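Local coordinates for ferripyochelin binding protein (Pyrococcus horikoshii, PDB 1V3W) that is a trimeric left-handed beta-helix protein of the gamma-class carbonic anhydrase family, binds zinc and calcium, and probably interconverts carbon dioxide and bicarbonate, at residues A[35-38]-A[39-43]. Numbering follows the deposited sequence.
With CA (calcium ion), chain C; EDO (1,2-ethanediol), chain H.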
loop_
_atom_site.group_PDB
_atom_site.type_symbol
_atom_site.label_atom_id
_atom_site.label_comp_id
_atom_site.label_asym_id
_atom_site.label_seq_id
_atom_site.Cartn_x
_atom_site.Cartn_y
_atom_site.Cartn_z
ATOM N N THR A 35 18.425 11.460 3.970
ATOM C CA THR A 35 17.070 11.031 3.659
ATOM C C THR A 35 17.116 9.516 3.620
ATOM O O THR A 35 18.192 8.918 3.596
ATOM C CB THR A 35 16.586 11.536 2.280
ATOM O OG1 THR A 35 17.524 11.150 1.267
ATOM C CG2 THR A 35 16.423 13.043 2.292
ATOM N N SER A 36 15.949 8.891 3.624
ATOM C CA SER A 36 15.892 7.442 3.570
ATOM C C SER A 36 14.628 6.994 2.853
ATOM O O SER A 36 13.555 7.574 3.034
ATOM C CB SER A 36 15.962 6.840 4.983
ATOM O OG SER A 36 14.985 7.382 5.854
ATOM N N VAL A 37 14.779 5.978 2.014
ATOM C CA VAL A 37 13.677 5.413 1.248
ATOM C C VAL A 37 13.676 3.935 1.612
ATOM O O VAL A 37 14.659 3.221 1.391
ATOM C CB VAL A 37 13.893 5.616 -0.265
ATOM C CG1 VAL A 37 12.749 4.990 -1.046
ATOM C CG2 VAL A 37 13.974 7.108 -0.577
ATOM N N TRP A 38 12.558 3.486 2.167
ATOM C CA TRP A 38 12.437 2.129 2.665
ATOM C C TRP A 38 11.872 1.075 1.719
ATOM O O TRP A 38 11.377 1.396 0.643
ATOM C CB TRP A 38 11.688 2.209 3.999
ATOM C CG TRP A 38 12.454 3.104 4.943
ATOM C CD1 TRP A 38 12.364 4.467 5.047
ATOM C CD2 TRP A 38 13.556 2.711 5.773
ATOM N NE1 TRP A 38 13.347 4.943 5.889
ATOM C CE2 TRP A 38 14.078 3.891 6.353
ATOM C CE3 TRP A 38 14.134 1.480 6.093
ATOM C CZ2 TRP A 38 15.185 3.864 7.217
ATOM C CZ3 TRP A 38 15.228 1.459 6.950
ATOM C CH2 TRP A 38 15.736 2.646 7.510
ATOM N N PRO A 39 11.965 -0.211 2.102
ATOM C CA PRO A 39 11.467 -1.300 1.260
ATOM C C PRO A 39 10.104 -1.112 0.617
ATOM O O PRO A 39 9.144 -0.723 1.276
ATOM C CB PRO A 39 11.474 -2.497 2.206
ATOM C CG PRO A 39 12.635 -2.211 3.093
ATOM C CD PRO A 39 12.471 -0.737 3.384
ATOM N N SER A 40 10.041 -1.397 -0.679
ATOM C CA SER A 40 8.798 -1.335 -1.440
ATOM C C SER A 40 8.231 0.062 -1.676
ATOM O O SER A 40 7.119 0.203 -2.188
ATOM C CB SER A 40 7.743 -2.220 -0.764
ATOM O OG SER A 40 7.180 -3.146 -1.682
ATOM N N ALA A 41 8.982 1.090 -1.298
ATOM C CA ALA A 41 8.543 2.459 -1.536
ATOM C C ALA A 41 8.825 2.746 -3.008
ATOM O O ALA A 41 9.789 2.225 -3.570
ATOM C CB ALA A 41 9.316 3.426 -0.654
ATOM N N VAL A 42 7.986 3.563 -3.632
ATOM C CA VAL A 42 8.162 3.907 -5.038
ATOM C C VAL A 42 8.126 5.413 -5.251
ATOM O O VAL A 42 7.153 6.071 -4.891
ATOM C CB VAL A 42 7.053 3.275 -5.927
ATOM C CG1 VAL A 42 7.269 3.666 -7.386
ATOM C CG2 VAL A 42 7.061 1.754 -5.777
ATOM N N LEU A 43 9.204 5.952 -5.813
ATOM C CA LEU A 43 9.284 7.375 -6.128
ATOM C C LEU A 43 9.425 7.409 -7.647
ATOM O O LEU A 43 10.511 7.207 -8.190
ATOM C CB LEU A 43 10.495 8.036 -5.453
ATOM C CG LEU A 43 10.397 8.236 -3.936
ATOM C CD1 LEU A 43 10.461 6.890 -3.232
ATOM C CD2 LEU A 43 11.528 9.128 -3.459
HETATM CA CA CA C . 4.958 -2.771 -2.463
HETATM C C1 EDO H . 9.683 -5.880 -2.196
HETATM O O1 EDO H . 9.775 -4.565 -2.728
HETATM C C2 EDO H . 10.771 -6.787 -2.817
HETATM O O2 EDO H . 11.573 -6.057 -3.755
#
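Trp38 to Ala41 form a type II beta turn, closed by a hydrogen bond from Ala41 N to Trp38 O (3.1 Å, N-H...O angle 152°). Pro39 and Ser40 take its two central positions, and Ser40 has the positive phi (70°) of a type II turn. Beside the turn, Val37, Ala41 and Leu43 make an apolar cluster. With CG1 anti to the backbone N (chi1 179°), Val37 sets this branch against Ala41 and Leu43. Val37 CG1 lies 3.8 Å from Ala41 CB and 3.7 Å from Leu43 CD1. Leu43 makes its closest approach through CD1, the two side chains crossing at a slant. Trp38 turns its ring away from this cluster, with Pro39 CD at the ring edge. A weak hydrogen bond from Trp38 NE1 to Ser36 OG (2.9 Å) ties the indole back to the strand. Ser40 CB points out of the turn, and its OG binds the calcium ion at 2.4 Å. Ser40 OG is hydrogen-bonded to O1 of a 1,2-ethanediol (3.1 Å), probably from the crystallisation liquor. Asn61 and the Ser40 and Asn61 residues of both other subunits complete the calcium's six protein ligands, so the turn helps join the trimer. Arg44 of the second subunit makes a cation-pi contact with Trp38. The turn is one corner of a left-handed parallel beta-helix, leading from strand 36-37 to strand 42-45 on the next face. Val37 and Leu43 pack on Leu31 of strand 29-31, and Leu43 reaches Val58 of strand 57-58. On the outer face, under helix 146-169, Trp38 meets Tyr159 and, edge-to-face, His166.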